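Local coordinates for uncharacterized protein (Nostoc punctiforme, PDB 2R3S) that is uncharacterized but is probably a dimeric O-methyltransferase that passes a methyl group to a hydroxyl of a still unidentified substrate, at residues K24-E28 with L29-T33; F100-P104 with M105-G109; N111-T114 with A115-L118; S199-E202 with V203-E206; E251-L254 with R255-T259. One frame throughout, in Å; residues are numbered along the deposited sequence.

Contact 1: K24-E28 with L29-T33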
loop_
_atom_site.group_PDB
_atom_site.type_symbol
_atom_site.label_atom_id
_atom_site.label_comp_id
_atom_site.label_asym_id
_atom_site.label_seq_id
_atom_site.Cartn_x
_atom_site.Cartn_y
_atom_site.Cartn_z
ATOM N N LYS A 24 -8.910 -5.356 -2.133
ATOM C CA LYS A 24 -10.243 -4.844 -1.875
ATOM C C LYS A 24 -11.196 -5.216 -3.011
ATOM O O LYS A 24 -12.283 -5.737 -2.758
ATOM C CB LYS A 24 -10.193 -3.335 -1.664
ATOM C CG LYS A 24 -11.536 -2.697 -1.409
ATOM C CD LYS A 24 -11.408 -1.196 -1.126
ATOM C CE LYS A 24 -12.781 -0.590 -0.941
ATOM N NZ LYS A 24 -12.715 0.694 -0.294
ATOM N N ALA A 25 -10.799 -4.977 -4.257
ATOM C CA ALA A 25 -11.642 -5.363 -5.407
ATOM C C ALA A 25 -11.916 -6.856 -5.452
ATOM O O ALA A 25 -13.051 -7.272 -5.672
ATOM C CB ALA A 25 -11.036 -4.887 -6.756
ATOM N N ALA A 26 -10.882 -7.663 -5.233
ATOM C CA ALA A 26 -11.041 -9.122 -5.227
ATOM C C ALA A 26 -12.077 -9.556 -4.192
ATOM O O ALA A 26 -12.932 -10.387 -4.473
ATOM C CB ALA A 26 -9.663 -9.849 -4.995
ATOM N N VAL A 27 -12.021 -8.983 -2.999
ATOM C CA VAL A 27 -12.935 -9.368 -1.929
ATOM C C VAL A 27 -14.365 -8.916 -2.206
ATOM O O VAL A 27 -15.320 -9.699 -2.050
ATOM C CB VAL A 27 -12.465 -8.843 -0.541
ATOM C CG1 VAL A 27 -13.583 -8.986 0.461
ATOM C CG2 VAL A 27 -11.229 -9.615 -0.079
ATOM N N GLU A 28 -14.505 -7.654 -2.600
ATOM C CA GLU A 28 -15.795 -7.087 -2.942
ATOM C C GLU A 28 -16.453 -7.831 -4.094
ATOM O O GLU A 28 -17.653 -7.929 -4.143
ATOM C CB GLU A 28 -15.664 -5.620 -3.333
ATOM C CG GLU A 28 -15.311 -4.732 -2.194
ATOM C CD GLU A 28 -15.220 -3.273 -2.560
ATOM O OE1 GLU A 28 -15.051 -2.917 -3.743
ATOM O OE2 GLU A 28 -15.254 -2.485 -1.623
ATOM N N LEU A 29 -15.668 -8.362 -5.018
ATOM C CA LEU A 29 -16.226 -9.064 -6.172
ATOM C C LEU A 29 -16.374 -10.564 -5.945
ATOM O O LEU A 29 -16.852 -11.268 -6.811
ATOM C CB LEU A 29 -15.370 -8.802 -7.412
ATOM C CG LEU A 29 -15.399 -7.373 -7.947
ATOM C CD1 LEU A 29 -14.416 -7.224 -9.111
ATOM C CD2 LEU A 29 -16.802 -7.012 -8.367
ATOM N N ASN A 30 -15.981 -11.049 -4.774
ATOM C CA ASN A 30 -16.065 -12.465 -4.436
ATOM C C ASN A 30 -15.199 -13.370 -5.315
ATOM O O ASN A 30 -15.493 -14.548 -5.481
ATOM C CB ASN A 30 -17.515 -12.938 -4.445
ATOM C CG ASN A 30 -18.230 -12.658 -3.145
ATOM O OD1 ASN A 30 -17.724 -11.946 -2.276
ATOM N ND2 ASN A 30 -19.432 -13.221 -3.009
ATOM N N VAL A 31 -14.091 -12.845 -5.821
ATOM C CA VAL A 31 -13.292 -13.601 -6.766
ATOM C C VAL A 31 -12.865 -14.945 -6.174
ATOM O O VAL A 31 -12.938 -15.971 -6.838
ATOM C CB VAL A 31 -12.047 -12.831 -7.220
ATOM C CG1 VAL A 31 -11.220 -13.710 -8.114
ATOM C CG2 VAL A 31 -12.433 -11.502 -7.927
ATOM N N PHE A 32 -12.404 -14.936 -4.933
ATOM C CA PHE A 32 -11.861 -16.163 -4.304
ATOM C C PHE A 32 -12.929 -17.228 -4.065
ATOM O O PHE A 32 -12.647 -18.407 -4.156
ATOM C CB PHE A 32 -11.203 -15.818 -2.972
ATOM C CG PHE A 32 -10.205 -14.729 -3.068
ATOM C CD1 PHE A 32 -8.974 -14.954 -3.666
ATOM C CD2 PHE A 32 -10.493 -13.456 -2.585
ATOM C CE1 PHE A 32 -8.025 -13.919 -3.765
ATOM C CE2 PHE A 32 -9.544 -12.426 -2.669
ATOM C CZ PHE A 32 -8.315 -12.668 -3.251
ATOM N N THR A 33 -14.141 -16.786 -3.715
ATOM C CA THR A 33 -15.311 -17.655 -3.542
ATOM C C THR A 33 -15.722 -18.326 -4.849
ATOM O O THR A 33 -16.165 -19.480 -4.843
ATOM C CB THR A 33 -16.490 -16.844 -2.962
ATOM O OG1 THR A 33 -16.085 -16.275 -1.702
ATOM C CG2 THR A 33 -17.740 -17.712 -2.756
#

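Contact 2: F100-P104 with M105-G109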
loop_
_atom_site.group_PDB
_atom_site.type_symbol
_atom_site.label_atom_id
_atom_site.label_comp_id
_atom_site.label_asym_id
_atom_site.label_seq_id
_atom_site.Cartn_x
_atom_site.Cartn_y
_atom_site.Cartn_z
ATOM N N PHE A 100 -13.714 -2.737 8.305
ATOM C CA PHE A 100 -13.007 -1.879 9.241
ATOM C C PHE A 100 -11.673 -1.401 8.656
ATOM O O PHE A 100 -11.439 -0.188 8.578
ATOM C CB PHE A 100 -12.775 -2.599 10.583
ATOM C CG PHE A 100 -11.885 -1.829 11.513
ATOM C CD1 PHE A 100 -12.382 -0.756 12.240
ATOM C CD2 PHE A 100 -10.558 -2.140 11.629
ATOM C CE1 PHE A 100 -11.558 -0.015 13.057
ATOM C CE2 PHE A 100 -9.724 -1.394 12.436
ATOM C CZ PHE A 100 -10.227 -0.328 13.155
ATOM N N LEU A 101 -10.814 -2.346 8.223
ATOM C CA LEU A 101 -9.420 -2.027 7.912
ATOM C C LEU A 101 -9.267 -1.058 6.746
ATOM O O LEU A 101 -8.333 -0.262 6.725
ATOM C CB LEU A 101 -8.597 -3.292 7.677
ATOM C CG LEU A 101 -8.370 -4.198 8.886
ATOM C CD1 LEU A 101 -7.754 -5.482 8.382
ATOM C CD2 LEU A 101 -7.466 -3.512 9.931
ATOM N N LEU A 102 -10.215 -1.104 5.809
ATOM C CA LEU A 102 -10.252 -0.192 4.680
ATOM C C LEU A 102 -11.437 0.769 4.780
ATOM O O LEU A 102 -11.823 1.354 3.797
ATOM C CB LEU A 102 -10.281 -0.967 3.329
ATOM C CG LEU A 102 -9.036 -1.828 3.049
ATOM C CD1 LEU A 102 -9.028 -2.357 1.644
ATOM C CD2 LEU A 102 -7.724 -1.080 3.345
ATOM N N SER A 103 -11.978 0.966 5.973
ATOM C CA SER A 103 -12.936 2.043 6.205
ATOM C C SER A 103 -12.258 3.375 6.021
ATOM O O SER A 103 -11.149 3.585 6.510
ATOM C CB SER A 103 -13.494 2.025 7.629
ATOM O OG SER A 103 -14.298 3.181 7.837
ATOM N N PRO A 104 -12.914 4.303 5.316
ATOM C CA PRO A 104 -12.284 5.621 5.180
ATOM C C PRO A 104 -12.052 6.276 6.526
ATOM O O PRO A 104 -11.177 7.106 6.656
ATOM C CB PRO A 104 -13.260 6.419 4.322
ATOM C CG PRO A 104 -14.501 5.590 4.180
ATOM C CD PRO A 104 -14.182 4.177 4.575
HETATM N N MSE A 105 -12.803 5.861 7.533
HETATM C CA MSE A 105 -12.656 6.354 8.893
HETATM C C MSE A 105 -11.287 5.973 9.469
HETATM O O MSE A 105 -10.779 6.620 10.367
HETATM C CB MSE A 105 -13.800 5.801 9.758
HETATM C CG MSE A 105 -15.198 6.128 9.194
HETATM SE SE MSE A 105 -16.726 5.573 10.269
HETATM C CE MSE A 105 -17.114 3.837 9.442
ATOM N N ILE A 106 -10.694 4.912 8.933
ATOM C CA ILE A 106 -9.321 4.505 9.279
ATOM C C ILE A 106 -8.311 5.013 8.234
ATOM O O ILE A 106 -7.332 5.649 8.594
ATOM C CB ILE A 106 -9.222 2.974 9.439
ATOM C CG1 ILE A 106 -10.056 2.524 10.644
ATOM C CG2 ILE A 106 -7.770 2.542 9.625
ATOM C CD1 ILE A 106 -9.635 3.258 11.985
ATOM N N THR A 107 -8.562 4.754 6.948
ATOM C CA THR A 107 -7.593 5.062 5.882
ATOM C C THR A 107 -7.346 6.567 5.654
ATOM O O THR A 107 -6.266 6.945 5.205
ATOM C CB THR A 107 -7.974 4.412 4.507
ATOM O OG1 THR A 107 -9.151 5.035 3.996
ATOM C CG2 THR A 107 -8.197 2.887 4.606
ATOM N N ASN A 108 -8.333 7.412 5.956
ATOM C CA ASN A 108 -8.175 8.864 5.884
ATOM C C ASN A 108 -7.046 9.427 6.745
ATOM O O ASN A 108 -6.452 10.399 6.345
ATOM C CB ASN A 108 -9.442 9.604 6.283
ATOM C CG ASN A 108 -10.493 9.601 5.207
ATOM O OD1 ASN A 108 -10.269 9.165 4.070
ATOM N ND2 ASN A 108 -11.676 10.089 5.574
ATOM N N GLY A 109 -6.768 8.853 7.914
ATOM C CA GLY A 109 -5.592 9.273 8.692
ATOM C C GLY A 109 -4.268 9.180 7.931
ATOM O O GLY A 109 -3.337 9.947 8.172
HETATM O O HOH W 1 -10.560 3.405 2.580
#

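Contact 3: N111-T114 with A115-L118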
loop_
_atom_site.group_PDB
_atom_site.type_symbol
_atom_site.label_atom_id
_atom_site.label_comp_id
_atom_site.label_asym_id
_atom_site.label_seq_id
_atom_site.Cartn_x
_atom_site.Cartn_y
_atom_site.Cartn_z
ATOM N N ASN A 111 -4.087 9.570 4.554
ATOM C CA ASN A 111 -4.097 10.501 3.444
ATOM C C ASN A 111 -3.108 11.660 3.626
ATOM O O ASN A 111 -2.561 12.136 2.647
ATOM C CB ASN A 111 -5.498 11.092 3.216
ATOM C CG ASN A 111 -6.487 10.095 2.583
ATOM O OD1 ASN A 111 -6.111 9.027 2.092
ATOM N ND2 ASN A 111 -7.767 10.472 2.580
ATOM N N ASP A 112 -2.910 12.146 4.849
ATOM C CA ASP A 112 -1.823 13.111 5.111
ATOM C C ASP A 112 -1.070 12.736 6.372
ATOM O O ASP A 112 -1.258 13.306 7.436
ATOM C CB ASP A 112 -2.339 14.557 5.183
ATOM C CG ASP A 112 -1.255 15.620 4.790
ATOM O OD1 ASP A 112 -0.035 15.316 4.677
ATOM O OD2 ASP A 112 -1.669 16.778 4.568
ATOM N N LEU A 113 -0.211 11.746 6.221
ATOM C CA LEU A 113 0.653 11.302 7.280
ATOM C C LEU A 113 1.711 12.363 7.529
ATOM O O LEU A 113 2.166 12.510 8.659
ATOM C CB LEU A 113 1.261 9.958 6.905
ATOM C CG LEU A 113 1.834 9.042 7.964
ATOM C CD1 LEU A 113 0.843 8.776 9.096
ATOM C CD2 LEU A 113 2.259 7.745 7.266
ATOM N N THR A 114 2.066 13.142 6.505
ATOM C CA THR A 114 3.002 14.245 6.699
ATOM C C THR A 114 2.493 15.199 7.762
ATOM O O THR A 114 3.257 15.612 8.628
ATOM C CB THR A 114 3.283 15.031 5.424
ATOM O OG1 THR A 114 3.738 14.131 4.395
ATOM C CG2 THR A 114 4.360 16.090 5.691
ATOM N N ALA A 115 1.200 15.525 7.693
ATOM C CA ALA A 115 0.513 16.371 8.659
ATOM C C ALA A 115 0.603 15.800 10.062
ATOM O O ALA A 115 0.884 16.535 11.007
ATOM C CB ALA A 115 -0.960 16.557 8.264
ATOM N N ALA A 116 0.333 14.504 10.204
ATOM C CA ALA A 116 0.453 13.832 11.500
ATOM C C ALA A 116 1.865 13.833 12.062
ATOM O O ALA A 116 2.062 13.989 13.269
ATOM C CB ALA A 116 -0.083 12.372 11.418
ATOM N N VAL A 117 2.855 13.616 11.217
ATOM C CA VAL A 117 4.257 13.641 11.677
ATOM C C VAL A 117 4.622 15.048 12.126
ATOM O O VAL A 117 5.253 15.248 13.167
ATOM C CB VAL A 117 5.246 13.149 10.571
ATOM C CG1 VAL A 117 6.681 13.338 11.030
ATOM C CG2 VAL A 117 4.950 11.691 10.191
ATOM N N LEU A 118 4.169 16.038 11.372
ATOM C CA LEU A 118 4.439 17.433 11.710
ATOM C C LEU A 118 3.895 17.818 13.078
ATOM O O LEU A 118 4.595 18.438 13.870
ATOM C CB LEU A 118 3.854 18.372 10.645
ATOM C CG LEU A 118 4.744 18.646 9.444
ATOM C CD1 LEU A 118 3.959 19.468 8.400
ATOM C CD2 LEU A 118 6.048 19.389 9.848
#

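Contact 4: S199-E202 with V203-E206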
loop_
_atom_site.group_PDB
_atom_site.type_symbol
_atom_site.label_atom_id
_atom_site.label_comp_id
_atom_site.label_asym_id
_atom_site.label_seq_id
_atom_site.Cartn_x
_atom_site.Cartn_y
_atom_site.Cartn_z
ATOM N N SER A 199 -23.891 1.969 21.039
ATOM C CA SER A 199 -24.070 1.314 19.748
ATOM C C SER A 199 -23.117 0.135 19.548
ATOM O O SER A 199 -23.417 -0.788 18.787
ATOM C CB SER A 199 -23.882 2.321 18.628
ATOM O OG SER A 199 -22.554 2.846 18.614
ATOM N N VAL A 200 -21.985 0.142 20.256
ATOM C CA VAL A 200 -21.028 -0.966 20.168
ATOM C C VAL A 200 -21.491 -2.134 21.014
ATOM O O VAL A 200 -21.433 -3.274 20.574
ATOM C CB VAL A 200 -19.602 -0.527 20.571
ATOM C CG1 VAL A 200 -18.642 -1.732 20.559
ATOM C CG2 VAL A 200 -19.116 0.621 19.653
ATOM N N LEU A 201 -21.965 -1.849 22.217
ATOM C CA LEU A 201 -22.528 -2.873 23.104
ATOM C C LEU A 201 -23.717 -3.636 22.525
ATOM O O LEU A 201 -24.010 -4.740 22.981
ATOM C CB LEU A 201 -22.932 -2.262 24.442
ATOM C CG LEU A 201 -21.803 -1.757 25.321
ATOM C CD1 LEU A 201 -22.380 -0.875 26.421
ATOM C CD2 LEU A 201 -20.998 -2.928 25.880
ATOM N N GLU A 202 -24.403 -3.060 21.543
ATOM C CA GLU A 202 -25.436 -3.806 20.837
ATOM C C GLU A 202 -24.836 -5.043 20.179
ATOM O O GLU A 202 -25.436 -6.119 20.231
ATOM C CB GLU A 202 -26.151 -2.919 19.825
ATOM C CG GLU A 202 -27.041 -1.858 20.480
ATOM C CD GLU A 202 -28.052 -2.458 21.455
ATOM O OE1 GLU A 202 -28.675 -3.503 21.136
ATOM O OE2 GLU A 202 -28.213 -1.885 22.549
ATOM N N VAL A 203 -23.627 -4.911 19.611
ATOM C CA VAL A 203 -22.920 -6.068 19.028
ATOM C C VAL A 203 -22.537 -7.103 20.108
ATOM O O VAL A 203 -22.787 -8.316 19.953
ATOM C CB VAL A 203 -21.642 -5.639 18.249
ATOM C CG1 VAL A 203 -20.982 -6.876 17.575
ATOM C CG2 VAL A 203 -21.978 -4.535 17.240
ATOM N N ALA A 204 -21.915 -6.609 21.177
ATOM C CA ALA A 204 -21.513 -7.423 22.332
ATOM C C ALA A 204 -22.673 -8.215 22.907
ATOM O O ALA A 204 -22.541 -9.411 23.222
ATOM C CB ALA A 204 -20.877 -6.517 23.428
ATOM N N LYS A 205 -23.815 -7.553 23.041
ATOM C CA LYS A 205 -25.020 -8.208 23.563
ATOM C C LYS A 205 -25.467 -9.300 22.633
ATOM O O LYS A 205 -25.798 -10.400 23.062
ATOM C CB LYS A 205 -26.171 -7.209 23.757
ATOM C CG LYS A 205 -26.250 -6.614 25.150
ATOM C CD LYS A 205 -26.763 -5.170 25.135
ATOM C CE LYS A 205 -28.223 -5.052 24.764
ATOM N NZ LYS A 205 -28.533 -3.640 24.350
ATOM N N GLU A 206 -25.485 -8.980 21.346
ATOM C CA GLU A 206 -25.874 -9.953 20.353
ATOM C C GLU A 206 -24.949 -11.159 20.368
ATOM O O GLU A 206 -25.412 -12.303 20.274
ATOM C CB GLU A 206 -25.897 -9.287 18.973
ATOM C CG GLU A 206 -26.445 -10.156 17.812
ATOM C CD GLU A 206 -27.780 -10.867 18.122
ATOM O OE1 GLU A 206 -28.574 -10.402 19.007
ATOM O OE2 GLU A 206 -28.006 -11.913 17.458
#

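Contact 5: E251-L254 with R255-T259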
loop_
_atom_site.group_PDB
_atom_site.type_symbol
_atom_site.label_atom_id
_atom_site.label_comp_id
_atom_site.label_asym_id
_atom_site.label_seq_id
_atom_site.Cartn_x
_atom_site.Cartn_y
_atom_site.Cartn_z
ATOM N N GLU A 251 -2.891 5.890 32.873
ATOM C CA GLU A 251 -2.662 5.852 34.322
ATOM C C GLU A 251 -3.937 6.264 35.081
ATOM O O GLU A 251 -4.342 5.572 35.999
ATOM C CB GLU A 251 -1.427 6.696 34.696
ATOM C CG GLU A 251 -0.117 5.969 34.306
ATOM C CD GLU A 251 1.168 6.715 34.634
ATOM O OE1 GLU A 251 1.114 7.924 34.944
ATOM O OE2 GLU A 251 2.241 6.067 34.557
ATOM N N GLN A 252 -4.576 7.344 34.639
ATOM C CA GLN A 252 -5.907 7.726 35.119
ATOM C C GLN A 252 -6.852 6.529 35.089
ATOM O O GLN A 252 -7.507 6.220 36.093
ATOM C CB GLN A 252 -6.478 8.869 34.268
ATOM C CG GLN A 252 -7.782 9.500 34.801
ATOM C CD GLN A 252 -8.425 10.468 33.803
ATOM O OE1 GLN A 252 -9.597 10.327 33.457
ATOM N NE2 GLN A 252 -7.654 11.452 33.335
ATOM N N LEU A 253 -6.869 5.813 33.961
ATOM C CA LEU A 253 -7.743 4.658 33.818
ATOM C C LEU A 253 -7.341 3.528 34.757
ATOM O O LEU A 253 -8.203 2.924 35.376
ATOM C CB LEU A 253 -7.804 4.165 32.361
ATOM C CG LEU A 253 -8.888 3.112 32.043
ATOM C CD1 LEU A 253 -10.326 3.734 31.926
ATOM C CD2 LEU A 253 -8.499 2.313 30.788
ATOM N N LEU A 254 -6.046 3.246 34.878
ATOM C CA LEU A 254 -5.591 2.121 35.703
ATOM C C LEU A 254 -5.863 2.346 37.213
ATOM O O LEU A 254 -6.049 1.375 37.965
ATOM C CB LEU A 254 -4.097 1.786 35.438
ATOM C CG LEU A 254 -3.697 1.290 34.016
ATOM C CD1 LEU A 254 -2.206 1.039 33.921
ATOM C CD2 LEU A 254 -4.442 0.054 33.591
ATOM N N ARG A 255 -5.896 3.612 37.639
ATOM C CA ARG A 255 -6.239 3.959 39.045
ATOM C C ARG A 255 -7.720 3.697 39.329
ATOM O O ARG A 255 -8.070 3.089 40.341
ATOM C CB ARG A 255 -5.869 5.415 39.371
ATOM C CG ARG A 255 -4.366 5.632 39.733
ATOM C CD ARG A 255 -4.056 7.104 40.131
ATOM N NE ARG A 255 -4.197 8.038 39.007
ATOM C CZ ARG A 255 -3.193 8.494 38.248
ATOM N NH1 ARG A 255 -1.921 8.133 38.468
ATOM N NH2 ARG A 255 -3.471 9.329 37.253
ATOM N N LYS A 256 -8.576 4.116 38.407
ATOM C CA LYS A 256 -10.006 3.824 38.456
ATOM C C LYS A 256 -10.249 2.315 38.494
ATOM O O LYS A 256 -11.030 1.796 39.290
ATOM C CB LYS A 256 -10.675 4.451 37.241
ATOM C CG LYS A 256 -12.174 4.290 37.166
ATOM C CD LYS A 256 -12.730 5.098 36.011
ATOM C CE LYS A 256 -14.262 5.034 35.972
ATOM N NZ LYS A 256 -14.821 5.977 35.001
ATOM N N ILE A 257 -9.547 1.594 37.649
ATOM C CA ILE A 257 -9.673 0.154 37.631
ATOM C C ILE A 257 -9.269 -0.417 38.981
ATOM O O ILE A 257 -9.898 -1.371 39.466
ATOM C CB ILE A 257 -8.829 -0.469 36.492
ATOM C CG1 ILE A 257 -9.463 -0.121 35.134
ATOM C CG2 ILE A 257 -8.708 -1.970 36.680
ATOM C CD1 ILE A 257 -8.644 -0.468 33.919
ATOM N N LYS A 258 -8.219 0.144 39.588
ATOM C CA LYS A 258 -7.697 -0.411 40.851
ATOM C C LYS A 258 -8.753 -0.338 41.958
ATOM O O LYS A 258 -8.976 -1.307 42.670
ATOM C CB LYS A 258 -6.421 0.292 41.317
ATOM C CG LYS A 258 -5.703 -0.524 42.385
ATOM C CD LYS A 258 -4.632 0.235 43.129
ATOM C CE LYS A 258 -4.010 -0.686 44.191
ATOM N NZ LYS A 258 -3.128 0.053 45.127
ATOM N N THR A 259 -9.396 0.812 42.073
ATOM C CA THR A 259 -10.495 1.004 43.015
ATOM C C THR A 259 -11.589 -0.069 42.867
ATOM O O THR A 259 -12.070 -0.611 43.851
ATOM C CB THR A 259 -11.127 2.365 42.810
ATOM O OG1 THR A 259 -10.110 3.385 42.882
ATOM C CG2 THR A 259 -12.202 2.587 43.845
HETATM O O HOH W 2 -0.608 9.999 35.866
#

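Contact 1: K24-E28 with L29-T33
F32 lays the CE2 and CZ corner of its ring against the methyl group of A26, with F32 CE2 3.5 Å from A26 CB. The two meet where helix 17-28 ends in a Schellman motif, inside the helix-turn-helix dimerisation domain. N30 takes the positive phi (63°) of that motif and turns the chain out of helix 17-28 into helix 31-35, so that V31 N bonds A26 O at 3.0 Å in the carbonyl plane, while N30 N reaches V27 O from well above its plane, at 3.1 Å. The amide just before, L29 N, closes on A25 O in the last regular helical bond. F32 CG stands anti to the carbonyl carbon (chi1 -52°), which swings the ring back to A26; V27 CG2 stands at the ring's edge, near its plane.

The polar ends serve other partners. N30 OD1 accepts from R88 NE, and E28 OE1 is hydrogen-bonded to T114 OG1 of the second subunit, so this turn forms part of the dimer interface. L29, which packs on V117 of the second subunit, also covers its own helix end: L29 CB and L29 CG both sit 3.3 Å from A25 O.

Contact 2: F100-P104 with M105-G109
P104, the residue most covered here, opens the first turn of helix 104-107, its CA 3.4 Å from T107 OG1. As a proline at the first helical position it has no N-H to place, and its carbonyl oxygen, P104 O, receives N108 N at 2.9 Å.

I106 does the apolar work. Its CG1 lies 3.7 Å above the plane of the F100 ring, offset toward the rim, in a CH-pi contact, and I106 CD1 lies beyond the rim, 3.8 Å from F100 CZ. Both torsions of I106 are near -60° (chi1 -66°, chi2 -56°), which keeps CD1 close to the CE1 and CZ edge atoms. F140 meets F100 edge-to-face, and V136 of helix 136-143 touches both F100 and I106.

Between helix 98-101 and helix 104-107, the first helix ends at L102, and S103 is the N-cap of the second. S103 OG accepts from M105 N at 3.1 Å, while S103 O is gripped by two amides: T107 N nearly in line with the C=O, I106 N from above its plane. With an alanine here, M105 N would probably be left without its capping acceptor and the first turn held less firmly.

I106 and T107 pack on Y17 of the second subunit. A water donates to L102 O and also bonds T107 OG1, at 2.6 Å.

Contact 3: N111-T114 with A115-L118
The D112 carboxylate presents one face to A115: A115 CB lies over it, 3.6 Å from D112 CG, and A115 N reaches D112 OD1 from the same side at 3.3 Å, 73° out of the carboxylate plane. With D112 CG swung away from its own backbone N (chi1 -153°), the group folds forward over the first turn, and D112 serves as the N-cap of helix 113-119. Its carbonyl adds a weak bond from A116 N.

Beyond the cap the backbone settles into regular helical bonding. V117 N bonds L113 O at 2.9 Å, nearly in line with its C=O. The same oxygen, L113 O, is covered by V117 CG2 at 3.3 Å, and L118 N takes T114 O. L113 leans its CD1 toward A116 CB at 4.4 Å. L113 and V117 touch both helix 282-294 of the same chain and the second subunit, and A116 packs on L292 of that helix. T114 OG1 is hydrogen-bonded to E28 OE1 of the second subunit.

An acidic cap suits the amino end of a helix: the amide N-H of A115 and the positive end of the helix dipole would probably stabilise a charged D112.

Contact 4: S199-E202 with V203-E206
V200 O takes two amides, V203 N at 2.9 Å from above its carbonyl plane and A204 N in a weak bond, before K205 N and E206 N settle on L201 O and E202 O four residues back. These are the first two turns of helix 198-211, the crossover helix of the beta-alpha-beta unit between strands 191-196 and 217-221 in the Rossmann-like methyltransferase domain.

The buried side carries L201 and A204: L201 CD2 comes within 4.3 Å of A204 CB, and both rest on strand 217-221, L201 on T219 and A221, A204 on Y217. V203 turns instead toward helix 136-143 and meets K142, while its CB stays 3.3 Å from V200 O.

On the outer side E202 and K205 lie side by side and point the same way. The glutamate doubles back at chi2 (-55°) and the lysine bends at chi2 and chi3, which draws the two ends together across a three-residue spacing. K205 passes its CB, CG and CD over L201 O on the way. The salt bridge that results belongs to one of two deposited conformers of E202 and is short, so its exact length is doubtful. E206 reaches the other way, pairing its OE2 with R209. In the conformer given, K205 NZ sits 2.5 Å from E202 OE2, 35° out of the carboxylate plane.

Contact 5: E251-L254 with R255-T259
R255 starts with CG anti to its carbonyl carbon (chi1 -82°) and bends at chi3 (-67°), which folds the guanidinium back over the preceding turn and onto the E251 carbonyl. Both belong to helix 247-260, which packs on strand 233-239 of the Rossmann-like sheet. E251 O stands over the centre of one guanidinium face, 3.8 Å above its plane, while the same oxygen takes R255 N at 3.0 Å, nearly in line with its C=O.

The E251 carboxylate does not touch the arginine. A water lies in the guanidinium plane at its edge, donating to E251 OE1 and accepting from R255 NH2 at 3.3 Å; OE2 is taken by N312.

The buried side is built from L253, L254 and I257. I257 CD1 packs on L253 CG at 4.0 Å and on L254 CD2 at 4.2 Å, and all three lean on L238 of the strand. K256, extended throughout, carries NZ away to the carbonyls of V227 and A224 and lies against Y229 in a cation-pi contact.

The arginine's own carbonyl, R255 O, is held from opposite faces of its plane, by T259 N on one and by T259 OG1, at 3.3 Å, on the other.

From the N terminus the five contacts come in series; none nests in or crosses another. Each is local, along a helix or at a helix end, so no long loop is closed. Contact 1 joins helix 17-28 to helix 31-35 in the dimerisation domain, and contact 2 spans the end of helix 98-101 and the start of helix 104-107; the two touch where K24 CB packs on L102 CD1 at 3.6 Å. Contact 3 adjoins contact 2 in sequence, starting helix 113-119, and all three face the second subunit. Contacts 4 and 5 lie apart from the dimer partner, in helices 198-211 and 247-260 of the methyltransferase domain, their centres about 24 Å apart. Contacts 1 and 5 stand about 44 Å apart between centres, across the chain's centre.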